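Local coordinates for protein 3-carboxy-cis,cis-muconate cycloisomerase (Acinetobacter calcoaceticus, PDB 1Q5N) that belongs to the mainly helical fumarase/aspartase superfamily, which includes adenylosuccinate lyase, and assembles from four copies of one chain around long packed helices, at residues Leu120-Ala125 with Glu333-Thr338; Gln130-Gln135 with Gly340-Thr345; Leu181-Ala186 with Leu244-Gly249; Met313-Glu316 with Gly322-His325. All blocks are in the same frame, centred on the assembly; numbering follows the deposited sequence.

Contact 1 of 4, residues Leu120-Ala125 with Glu333-Thr338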
loop_
_atom_site.group_PDB
_atom_site.type_symbol
_atom_site.label_atom_id
_atom_site.label_comp_id
_atom_site.label_asym_id
_atom_site.label_seq_id
_atom_site.Cartn_x
_atom_site.Cartn_y
_atom_site.Cartn_z
ATOM N N LEU A 120 -20.347 17.258 2.238
ATOM C CA LEU A 120 -21.786 17.035 2.126
ATOM C C LEU A 120 -22.004 15.603 1.639
ATOM O O LEU A 120 -22.898 14.911 2.140
ATOM C CB LEU A 120 -22.455 18.033 1.166
ATOM C CG LEU A 120 -22.496 19.498 1.677
ATOM C CD1 LEU A 120 -23.123 20.402 0.636
ATOM C CD2 LEU A 120 -23.275 19.565 2.982
ATOM N N GLN A 121 -21.192 15.155 0.673
ATOM C CA GLN A 121 -21.305 13.795 0.192
ATOM C C GLN A 121 -21.010 12.808 1.345
ATOM O O GLN A 121 -21.745 11.848 1.540
ATOM C CB GLN A 121 -20.329 13.547 -0.962
ATOM C CG GLN A 121 -20.726 14.172 -2.299
ATOM C CD GLN A 121 -19.625 13.986 -3.343
ATOM O OE1 GLN A 121 -18.475 14.327 -3.083
ATOM N NE2 GLN A 121 -19.966 13.441 -4.523
ATOM N N CYS A 122 -19.941 13.048 2.098
ATOM C CA CYS A 122 -19.575 12.184 3.198
ATOM C C CYS A 122 -20.693 12.131 4.239
ATOM O O CYS A 122 -20.923 11.083 4.869
ATOM C CB CYS A 122 -18.283 12.686 3.876
ATOM S SG CYS A 122 -16.760 12.453 2.886
ATOM N N ARG A 123 -21.368 13.264 4.459
ATOM C CA ARG A 123 -22.425 13.244 5.440
ATOM C C ARG A 123 -23.517 12.284 5.005
ATOM O O ARG A 123 -23.995 11.473 5.798
ATOM C CB ARG A 123 -23.026 14.636 5.663
ATOM C CG ARG A 123 -24.111 14.609 6.757
ATOM C CD ARG A 123 -24.586 16.019 7.140
ATOM N NE ARG A 123 -25.092 16.804 6.006
ATOM C CZ ARG A 123 -25.372 18.115 6.069
ATOM N NH1 ARG A 123 -25.196 18.799 7.214
ATOM N NH2 ARG A 123 -25.836 18.738 4.989
ATOM N N ASP A 124 -23.902 12.363 3.746
ATOM C CA ASP A 124 -24.970 11.518 3.274
ATOM C C ASP A 124 -24.581 10.028 3.162
ATOM O O ASP A 124 -25.386 9.149 3.480
ATOM C CB ASP A 124 -25.498 12.032 1.924
ATOM C CG ASP A 124 -26.359 13.316 2.064
ATOM O OD1 ASP A 124 -26.762 13.649 3.195
ATOM O OD2 ASP A 124 -26.619 14.000 1.045
ATOM N N ALA A 125 -23.361 9.737 2.701
ATOM C CA ALA A 125 -22.948 8.343 2.572
ATOM C C ALA A 125 -22.686 7.744 3.964
ATOM O O ALA A 125 -22.879 6.555 4.152
ATOM C CB ALA A 125 -21.702 8.227 1.645
ATOM N N GLU A 333 -14.024 5.794 -3.756
ATOM C CA GLU A 333 -13.892 4.347 -3.957
ATOM C C GLU A 333 -13.989 3.628 -2.604
ATOM O O GLU A 333 -14.654 2.596 -2.517
ATOM C CB GLU A 333 -12.577 4.052 -4.671
ATOM C CG GLU A 333 -12.292 2.622 -5.123
ATOM C CD GLU A 333 -13.124 2.176 -6.309
ATOM O OE1 GLU A 333 -13.671 3.080 -6.987
ATOM O OE2 GLU A 333 -13.235 0.940 -6.591
ATOM N N ILE A 334 -13.377 4.175 -1.537
ATOM C CA ILE A 334 -13.415 3.540 -0.210
ATOM C C ILE A 334 -14.867 3.458 0.293
ATOM O O ILE A 334 -15.308 2.402 0.733
ATOM C CB ILE A 334 -12.520 4.316 0.790
ATOM C CG1 ILE A 334 -11.107 4.303 0.238
ATOM C CG2 ILE A 334 -12.618 3.718 2.225
ATOM C CD1 ILE A 334 -10.057 4.857 1.113
ATOM N N PHE A 335 -15.614 4.563 0.224
ATOM C CA PHE A 335 -17.029 4.545 0.605
ATOM C C PHE A 335 -17.851 3.519 -0.206
ATOM O O PHE A 335 -18.654 2.750 0.325
ATOM C CB PHE A 335 -17.660 5.915 0.356
ATOM C CG PHE A 335 -17.744 6.773 1.581
ATOM C CD1 PHE A 335 -18.682 6.477 2.580
ATOM C CD2 PHE A 335 -16.926 7.924 1.698
ATOM C CE1 PHE A 335 -18.835 7.303 3.695
ATOM C CE2 PHE A 335 -17.047 8.768 2.792
ATOM C CZ PHE A 335 -18.014 8.475 3.802
ATOM N N GLN A 336 -17.678 3.546 -1.514
ATOM C CA GLN A 336 -18.411 2.637 -2.373
ATOM C C GLN A 336 -18.134 1.155 -2.130
ATOM O O GLN A 336 -19.074 0.350 -2.184
ATOM C CB GLN A 336 -18.148 2.978 -3.833
ATOM C CG GLN A 336 -19.034 4.087 -4.326
ATOM C CD GLN A 336 -18.623 4.525 -5.717
ATOM O OE1 GLN A 336 -17.664 5.271 -5.869
ATOM N NE2 GLN A 336 -19.312 4.036 -6.728
ATOM N N LEU A 337 -16.873 0.786 -1.854
ATOM C CA LEU A 337 -16.517 -0.610 -1.580
ATOM C C LEU A 337 -17.023 -1.034 -0.205
ATOM O O LEU A 337 -17.454 -2.196 -0.026
ATOM C CB LEU A 337 -14.991 -0.838 -1.665
ATOM C CG LEU A 337 -14.445 -0.765 -3.096
ATOM C CD1 LEU A 337 -12.971 -0.539 -3.130
ATOM C CD2 LEU A 337 -14.793 -2.049 -3.809
ATOM N N THR A 338 -16.977 -0.112 0.762
ATOM C CA THR A 338 -17.423 -0.420 2.113
ATOM C C THR A 338 -18.953 -0.640 2.154
ATOM O O THR A 338 -19.444 -1.614 2.762
ATOM C CB THR A 338 -17.052 0.723 3.097
ATOM O OG1 THR A 338 -15.640 0.902 3.116
ATOM C CG2 THR A 338 -17.555 0.404 4.526
#
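One phenylalanine ring makes the whole contact: F335 reaches from 333-338 to 120-125 and meets a cysteine sulfur near CE2 and a methyl near CD1 and CE1, both coming in obliquely. C122 SG lies 3.7 Å from F335 CE2 and 5.0 Å from the ring centroid, on a line 70° off the ring normal, a slanting sulfur-aromatic approach. A125 CB sits 3.6 Å from both F335 CD1 and F335 CE1, so the methyl is set against that bond of the ring and not against one corner. The ring tip, F335 CZ, is 4.0 Å from C122 O, so it rests on the backbone of C122. The C122 side chain holds SG anti to its carbonyl carbon (chi1 -71°), which puts the sulfur by CE2. The two segments belong to helices 110-146 and 323-351, long members of the helical bundle that characterises this superfamily. Helix 235-261 and F21 close in on the same ring: I240 and L244 of that helix touch it, and the ring of F21 meets it at a shallow tilt. A turn further on, T338 folds back on its own helix, where I334 O accepts T338 OG1 at 2.8 Å and T338 N at 3.0 Å from opposite faces of the carbonyl plane. The same hydroxyl is hydrogen-bonded to T248 OG1 of helix 235-261.

Contact 2 of 4, residues Gln130-Gln135 with Gly340-Thr345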
loop_
_atom_site.group_PDB
_atom_site.type_symbol
_atom_site.label_atom_id
_atom_site.label_comp_id
_atom_site.label_asym_id
_atom_site.label_seq_id
_atom_site.Cartn_x
_atom_site.Cartn_y
_atom_site.Cartn_z
ATOM N N GLN A 130 -23.834 3.980 8.187
ATOM C CA GLN A 130 -24.156 3.787 9.595
ATOM C C GLN A 130 -25.424 2.932 9.716
ATOM O O GLN A 130 -25.519 2.022 10.542
ATOM C CB GLN A 130 -24.364 5.131 10.298
ATOM C CG GLN A 130 -24.845 4.963 11.724
ATOM C CD GLN A 130 -24.672 6.203 12.560
ATOM O OE1 GLN A 130 -24.655 7.333 12.051
ATOM N NE2 GLN A 130 -24.542 6.004 13.881
ATOM N N ASN A 131 -26.401 3.215 8.879
ATOM C CA ASN A 131 -27.591 2.429 8.968
ATOM C C ASN A 131 -27.302 0.958 8.572
ATOM O O ASN A 131 -27.881 0.047 9.154
ATOM C CB ASN A 131 -28.687 3.028 8.094
ATOM C CG ASN A 131 -29.994 2.283 8.251
ATOM O OD1 ASN A 131 -30.561 1.799 7.264
ATOM N ND2 ASN A 131 -30.478 2.146 9.512
ATOM N N GLN A 132 -26.420 0.723 7.601
ATOM C CA GLN A 132 -26.086 -0.657 7.226
ATOM C C GLN A 132 -25.407 -1.348 8.411
ATOM O O GLN A 132 -25.717 -2.472 8.741
ATOM C CB GLN A 132 -25.141 -0.684 6.052
ATOM C CG GLN A 132 -25.740 -0.165 4.772
ATOM C CD GLN A 132 -24.693 -0.151 3.662
ATOM O OE1 GLN A 132 -23.711 0.565 3.766
ATOM N NE2 GLN A 132 -24.894 -0.948 2.609
ATOM N N VAL A 133 -24.504 -0.655 9.094
ATOM C CA VAL A 133 -23.837 -1.285 10.227
ATOM C C VAL A 133 -24.841 -1.623 11.340
ATOM O O VAL A 133 -24.735 -2.674 11.985
ATOM C CB VAL A 133 -22.745 -0.387 10.787
ATOM C CG1 VAL A 133 -22.224 -0.947 12.092
ATOM C CG2 VAL A 133 -21.637 -0.255 9.751
ATOM N N GLN A 134 -25.795 -0.715 11.561
ATOM C CA GLN A 134 -26.823 -0.874 12.566
ATOM C C GLN A 134 -27.651 -2.157 12.242
ATOM O O GLN A 134 -27.929 -2.942 13.132
ATOM C CB GLN A 134 -27.729 0.372 12.540
ATOM C CG GLN A 134 -28.850 0.372 13.548
ATOM C CD GLN A 134 -28.323 0.371 14.996
ATOM O OE1 GLN A 134 -27.541 1.247 15.386
ATOM N NE2 GLN A 134 -28.760 -0.612 15.798
ATOM N N GLN A 135 -28.061 -2.347 10.992
ATOM C CA GLN A 135 -28.805 -3.544 10.641
ATOM C C GLN A 135 -27.944 -4.816 10.771
ATOM O O GLN A 135 -28.452 -5.864 11.192
ATOM C CB GLN A 135 -29.320 -3.472 9.218
ATOM C CG GLN A 135 -30.346 -2.471 9.039
ATOM C CD GLN A 135 -30.785 -2.463 7.622
ATOM O OE1 GLN A 135 -31.579 -3.319 7.208
ATOM N NE2 GLN A 135 -30.260 -1.521 6.837
ATOM N N GLY A 340 -20.777 -1.359 -0.415
ATOM C CA GLY A 340 -21.021 -2.595 -1.169
ATOM C C GLY A 340 -20.739 -3.850 -0.321
ATOM O O GLY A 340 -21.517 -4.811 -0.286
ATOM N N ALA A 341 -19.644 -3.840 0.420
ATOM C CA ALA A 341 -19.310 -5.015 1.227
ATOM C C ALA A 341 -20.335 -5.201 2.358
ATOM O O ALA A 341 -20.679 -6.322 2.705
ATOM C CB ALA A 341 -17.835 -4.891 1.825
ATOM N N LEU A 342 -20.799 -4.100 2.936
ATOM C CA LEU A 342 -21.805 -4.150 4.006
ATOM C C LEU A 342 -23.113 -4.682 3.454
ATOM O O LEU A 342 -23.773 -5.503 4.088
ATOM C CB LEU A 342 -22.051 -2.752 4.573
ATOM C CG LEU A 342 -20.985 -2.325 5.529
ATOM C CD1 LEU A 342 -21.148 -0.863 5.851
ATOM C CD2 LEU A 342 -21.125 -3.203 6.762
ATOM N N GLU A 343 -23.492 -4.222 2.270
ATOM C CA GLU A 343 -24.739 -4.704 1.725
ATOM C C GLU A 343 -24.728 -6.243 1.504
ATOM O O GLU A 343 -25.705 -6.910 1.829
ATOM C CB GLU A 343 -25.073 -3.973 0.418
ATOM C CG GLU A 343 -26.112 -4.680 -0.418
ATOM C CD GLU A 343 -26.629 -3.793 -1.517
ATOM O OE1 GLU A 343 -27.585 -3.019 -1.242
ATOM O OE2 GLU A 343 -26.062 -3.846 -2.642
ATOM N N ARG A 344 -23.659 -6.807 0.927
ATOM C CA ARG A 344 -23.606 -8.249 0.735
ATOM C C ARG A 344 -23.504 -8.998 2.089
ATOM O O ARG A 344 -24.137 -10.037 2.288
ATOM C CB ARG A 344 -22.465 -8.576 -0.201
ATOM C CG ARG A 344 -22.943 -8.320 -1.590
ATOM C CD ARG A 344 -21.842 -8.019 -2.476
ATOM N NE ARG A 344 -22.338 -7.310 -3.650
ATOM C CZ ARG A 344 -22.273 -5.980 -3.806
ATOM N NH1 ARG A 344 -21.731 -5.201 -2.876
ATOM N NH2 ARG A 344 -22.764 -5.425 -4.908
ATOM N N THR A 345 -22.750 -8.457 3.037
ATOM C CA THR A 345 -22.665 -9.096 4.339
ATOM C C THR A 345 -24.075 -9.175 5.009
ATOM O O THR A 345 -24.465 -10.230 5.549
ATOM C CB THR A 345 -21.647 -8.352 5.222
ATOM O OG1 THR A 345 -20.384 -8.399 4.551
ATOM C CG2 THR A 345 -21.525 -8.995 6.661
HETATM O O HOH W 1 -27.675 -2.382 1.474
#
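Q132 NE2 has two partners as it comes up to E343: it is hydrogen-bonded to the backbone oxygen of A339, just ahead of 340-345, and more weakly to a water 3.3 Å from Q132 NE2. That water donates in turn to E343 OE1 at 2.8 Å, so it joins amide to carboxylate, whose planes stand 86° apart. The amide nitrogen also packs over the start of E343, with Q132 NE2 3.7 Å from E343 CB. Q132 gets this far because its chain runs extended beyond CG, with chi2 at 177°, carrying the amide right across the gap between the helices. The other end of the amide fares differently. Q132 OE1 is buried against L342, 3.6 Å from L342 CD1, and has no polar partner anywhere in the model. L342 CD1 is shared: V133 CG2 approaches it from the next residue along, at 4.0 Å, and L342 itself continues inward to I247 of helix 235-261. Within 340-345, T345 OG1 bonds back to A341 O at 2.8 Å, adding to the helical bond from T345 N on the opposite face of that carbonyl. The segments run in the same direction, their axes 9.7 Å apart and inclined by 26°. Here a glutamine spans the gap between two long helices, and side-by-side packing of long helices of this kind builds the central helical bundle of the fumarase/aspartase fold.

Contact 3 of 4, residues Leu181-Ala186 with Leu244-Gly249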
loop_
_atom_site.group_PDB
_atom_site.type_symbol
_atom_site.label_atom_id
_atom_site.label_comp_id
_atom_site.label_asym_id
_atom_site.label_seq_id
_atom_site.Cartn_x
_atom_site.Cartn_y
_atom_site.Cartn_z
ATOM N N LEU A 181 -20.056 1.281 15.308
ATOM C CA LEU A 181 -21.107 2.257 15.544
ATOM C C LEU A 181 -20.547 3.356 16.495
ATOM O O LEU A 181 -20.787 4.533 16.295
ATOM C CB LEU A 181 -22.313 1.570 16.177
ATOM C CG LEU A 181 -23.570 1.313 15.357
ATOM C CD1 LEU A 181 -23.454 1.571 13.883
ATOM C CD2 LEU A 181 -23.957 -0.105 15.642
ATOM N N ASP A 182 -19.766 2.970 17.491
ATOM C CA ASP A 182 -19.209 3.948 18.385
ATOM C C ASP A 182 -18.205 4.862 17.655
ATOM O O ASP A 182 -18.163 6.089 17.883
ATOM C CB ASP A 182 -18.494 3.277 19.557
ATOM C CG ASP A 182 -19.455 2.548 20.540
ATOM O OD1 ASP A 182 -20.692 2.771 20.509
ATOM O OD2 ASP A 182 -18.938 1.747 21.365
ATOM N N ARG A 183 -17.372 4.257 16.810
ATOM C CA ARG A 183 -16.378 5.029 16.077
ATOM C C ARG A 183 -17.034 6.050 15.157
ATOM O O ARG A 183 -16.604 7.198 15.102
ATOM C CB ARG A 183 -15.505 4.112 15.239
ATOM C CG ARG A 183 -14.503 3.349 16.050
ATOM C CD ARG A 183 -13.719 2.377 15.145
ATOM N NE ARG A 183 -12.883 1.536 15.989
ATOM C CZ ARG A 183 -13.048 0.219 16.120
ATOM N NH1 ARG A 183 -14.016 -0.416 15.448
ATOM N NH2 ARG A 183 -12.255 -0.451 16.954
ATOM N N ILE A 184 -18.077 5.619 14.459
ATOM C CA ILE A 184 -18.793 6.509 13.555
ATOM C C ILE A 184 -19.382 7.712 14.348
ATOM O O ILE A 184 -19.196 8.859 13.953
ATOM C CB ILE A 184 -19.927 5.765 12.817
ATOM C CG1 ILE A 184 -19.320 4.850 11.755
ATOM C CG2 ILE A 184 -20.926 6.773 12.230
ATOM C CD1 ILE A 184 -20.303 4.068 10.946
ATOM N N ASN A 185 -20.038 7.450 15.479
ATOM C CA ASN A 185 -20.630 8.540 16.228
ATOM C C ASN A 185 -19.587 9.479 16.789
ATOM O O ASN A 185 -19.818 10.679 16.827
ATOM C CB ASN A 185 -21.543 8.026 17.368
ATOM C CG ASN A 185 -22.871 7.482 16.839
ATOM O OD1 ASN A 185 -23.501 8.082 15.947
ATOM N ND2 ASN A 185 -23.298 6.337 17.374
ATOM N N ALA A 186 -18.456 8.936 17.237
ATOM C CA ALA A 186 -17.410 9.755 17.813
ATOM C C ALA A 186 -16.673 10.709 16.866
ATOM O O ALA A 186 -16.102 11.660 17.335
ATOM C CB ALA A 186 -16.395 8.869 18.503
ATOM N N LEU A 244 -13.925 3.625 7.709
ATOM C CA LEU A 244 -14.518 2.805 6.668
ATOM C C LEU A 244 -13.577 1.609 6.466
ATOM O O LEU A 244 -14.034 0.496 6.277
ATOM C CB LEU A 244 -14.675 3.602 5.364
ATOM C CG LEU A 244 -15.644 4.792 5.556
ATOM C CD1 LEU A 244 -15.609 5.635 4.253
ATOM C CD2 LEU A 244 -17.096 4.316 5.945
ATOM N N GLY A 245 -12.269 1.853 6.522
ATOM C CA GLY A 245 -11.307 0.786 6.369
ATOM C C GLY A 245 -11.478 -0.302 7.441
ATOM O O GLY A 245 -11.384 -1.489 7.123
ATOM N N ILE A 246 -11.734 0.078 8.695
ATOM C CA ILE A 246 -11.909 -0.899 9.746
ATOM C C ILE A 246 -13.194 -1.699 9.527
ATOM O O ILE A 246 -13.226 -2.916 9.724
ATOM C CB ILE A 246 -11.952 -0.226 11.122
ATOM C CG1 ILE A 246 -10.546 0.270 11.500
ATOM C CG2 ILE A 246 -12.492 -1.194 12.174
ATOM C CD1 ILE A 246 -10.602 1.241 12.679
ATOM N N ILE A 247 -14.248 -1.025 9.072
ATOM C CA ILE A 247 -15.498 -1.724 8.836
ATOM C C ILE A 247 -15.294 -2.747 7.727
ATOM O O ILE A 247 -15.786 -3.874 7.819
ATOM C CB ILE A 247 -16.651 -0.728 8.434
ATOM C CG1 ILE A 247 -16.993 0.142 9.655
ATOM C CG2 ILE A 247 -17.862 -1.508 7.839
ATOM C CD1 ILE A 247 -17.790 1.428 9.307
ATOM N N THR A 248 -14.575 -2.368 6.678
ATOM C CA THR A 248 -14.381 -3.321 5.597
ATOM C C THR A 248 -13.546 -4.484 6.100
ATOM O O THR A 248 -13.826 -5.628 5.735
ATOM C CB THR A 248 -13.707 -2.676 4.391
ATOM O OG1 THR A 248 -14.631 -1.756 3.826
ATOM C CG2 THR A 248 -13.320 -3.730 3.321
ATOM N N GLY A 249 -12.544 -4.208 6.945
ATOM C CA GLY A 249 -11.761 -5.307 7.492
ATOM C C GLY A 249 -12.642 -6.263 8.340
ATOM O O GLY A 249 -12.441 -7.475 8.290
#
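I246 is the first residue of 244-249 to reach helix 166-191, and it does so by lying under the flat end of R183. Its CG2 branch comes over one face of the guanidinium, with I246 CG2 3.7 Å from R183 NH1. The other branch ends over the same face, offset toward the rim on the NE side, where I246 CD1 is 4.0 Å from R183 NE and 4.1 Å from R183 CD. The two side chains cross at about a right angle: R183 is fully extended from CG to NE (chi3 -173°), which lays it across both branches of the isoleucine. Next along the helix, I247 leaves the backbone to one flank, but its end swings back toward the partner helix. I247 CD1 meets I184 CD1 at 4.0 Å, methyl to methyl, with the chains again nearly perpendicular. I184 is extended to its tip in the same way, with CD1 anti to CA at a chi2 of -180°. T248, a residue later, already faces helix 323-351. The guanidinium is also held by acids outside the two segments: D180 pairs with R183 NH1, while D235 and E239 of a second subunit both form salt bridges to R183 NH2. With an aliphatic residue beneath it and these carboxylates around it, the arginine's charge is probably balanced partly within the chain and partly across the subunit boundary, with little help from solvent.

Contact 4 of 4, residues Met313-Glu316 with Gly322-His325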
loop_
_atom_site.group_PDB
_atom_site.type_symbol
_atom_site.label_atom_id
_atom_site.label_comp_id
_atom_site.label_asym_id
_atom_site.label_seq_id
_atom_site.Cartn_x
_atom_site.Cartn_y
_atom_site.Cartn_z
ATOM N N MET A 313 -1.782 13.092 2.818
ATOM C CA MET A 313 -1.625 14.070 3.912
ATOM C C MET A 313 -0.464 15.001 3.648
ATOM O O MET A 313 -0.449 16.121 4.161
ATOM C CB MET A 313 -1.363 13.354 5.249
ATOM C CG MET A 313 -2.572 12.509 5.600
ATOM S SD MET A 313 -2.951 12.485 7.271
ATOM C CE MET A 313 -3.155 14.226 7.632
ATOM N N VAL A 314 0.525 14.541 2.878
ATOM C CA VAL A 314 1.688 15.401 2.645
ATOM C C VAL A 314 1.327 16.398 1.529
ATOM O O VAL A 314 1.423 16.073 0.350
ATOM C CB VAL A 314 2.943 14.536 2.308
ATOM C CG1 VAL A 314 4.170 15.466 2.146
ATOM C CG2 VAL A 314 3.201 13.516 3.456
ATOM N N GLN A 315 0.918 17.606 1.928
ATOM C CA GLN A 315 0.436 18.614 0.984
ATOM C C GLN A 315 1.275 19.882 1.068
ATOM O O GLN A 315 1.593 20.342 2.168
ATOM C CB GLN A 315 -1.031 18.972 1.301
ATOM C CG GLN A 315 -1.991 17.798 1.466
ATOM C CD GLN A 315 -3.258 17.944 0.604
ATOM O OE1 GLN A 315 -3.628 19.056 0.248
ATOM N NE2 GLN A 315 -3.927 16.810 0.275
ATOM N N GLU A 316 1.620 20.455 -0.078
ATOM C CA GLU A 316 2.415 21.692 -0.088
ATOM C C GLU A 316 1.674 22.968 0.347
ATOM O O GLU A 316 0.616 23.311 -0.185
ATOM C CB GLU A 316 3.014 22.001 -1.474
ATOM C CG GLU A 316 4.024 20.986 -1.995
ATOM C CD GLU A 316 3.338 19.711 -2.503
ATOM O OE1 GLU A 316 2.087 19.697 -2.684
ATOM O OE2 GLU A 316 4.065 18.721 -2.714
ATOM N N GLY A 322 -0.970 17.468 -6.486
ATOM C CA GLY A 322 -0.942 16.009 -6.527
ATOM C C GLY A 322 -1.695 15.281 -5.407
ATOM O O GLY A 322 -2.642 14.555 -5.676
ATOM N N ALA A 323 -1.296 15.503 -4.157
ATOM C CA ALA A 323 -1.944 14.850 -3.014
ATOM C C ALA A 323 -3.432 15.140 -2.934
ATOM O O ALA A 323 -4.220 14.255 -2.648
ATOM C CB ALA A 323 -1.295 15.274 -1.694
ATOM N N TRP A 324 -3.820 16.386 -3.148
ATOM C CA TRP A 324 -5.236 16.754 -3.065
ATOM C C TRP A 324 -6.033 16.147 -4.223
ATOM O O TRP A 324 -7.139 15.620 -4.029
ATOM C CB TRP A 324 -5.349 18.294 -3.023
ATOM C CG TRP A 324 -6.768 18.822 -3.060
ATOM C CD1 TRP A 324 -7.842 18.378 -2.324
ATOM C CD2 TRP A 324 -7.244 19.925 -3.834
ATOM N NE1 TRP A 324 -8.942 19.144 -2.594
ATOM C CE2 TRP A 324 -8.602 20.099 -3.521
ATOM C CE3 TRP A 324 -6.651 20.780 -4.766
ATOM C CZ2 TRP A 324 -9.379 21.096 -4.103
ATOM C CZ3 TRP A 324 -7.423 21.782 -5.351
ATOM C CH2 TRP A 324 -8.772 21.929 -5.017
ATOM N N HIS A 325 -5.475 16.218 -5.428
ATOM C CA HIS A 325 -6.121 15.618 -6.603
ATOM C C HIS A 325 -6.389 14.089 -6.376
ATOM O O HIS A 325 -7.449 13.576 -6.746
ATOM C CB HIS A 325 -5.207 15.802 -7.847
ATOM C CG HIS A 325 -5.246 17.188 -8.425
ATOM N ND1 HIS A 325 -4.882 18.309 -7.707
ATOM C CD2 HIS A 325 -5.739 17.649 -9.599
ATOM C CE1 HIS A 325 -5.162 19.400 -8.400
ATOM N NE2 HIS A 325 -5.683 19.023 -9.552
#
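The extended backbone at Q315 passes the first turn of helix 323-351 with Q315 CA 6.0 Å from A323 CA, and G322, at the N-cap position, turns the chain into that helix with a phi of 111° that suits glycine. This is a loop joining two long helices of the bundle, with a glycine N-cap: the chain after helix 290-311 doubles back against the start of the next long helix. A323 points its methyl at the loop, and A323 CB rests 3.5 Å from V314 O and 3.6 Å from Q315 NE2. Q315 does most of the rest. Its chain is bent at chi2 (-129°), which swings the amide over the helix start, its plane 58° from the indole of W324. Q315 NE2 comes within 3.5 Å of W324 N, but both are donors and they do not bond. Each is served by the loop instead: Q315 NE2 bonds to the carbonyl of S312, and W324 N to the hydroxyl of S320. The amide is thus held by S312 at one end of the loop and weakly, through OE1, by S320 at the other, lying against the helix without bonding to it. A second subunit closes in here too, its K253 bonded to the carbonyl of Q315 and its R256 in a salt bridge with E316. W324 turns its indole away toward helix 110-146, where Q111, L114 and D115 receive it, so among its side-chain atoms it is CB that meets the amide: Q315 OE1 lies 3.8 Å from W324 CB.

Contacts 1, 2 and 3 sit in the buried middle of the chain, their centres 11 to 13 Å apart, while contact 4 lies about 25 Å from the chain centre and is only partly buried. Contacts 1 and 2 join the same two helices, 110-146 and 323-351, at successive levels, the first through an aromatic ring and the second through a glutamine and a leucine. Contact 3 brings helices 166-191 and 235-261 against them, L244 touching I334 and L181 touching V133. It also shares with contact 4 a second subunit as neighbour, and there charged partners appear. Contact 4, local in sequence, opens the helix that contacts 1 and 2 use further along.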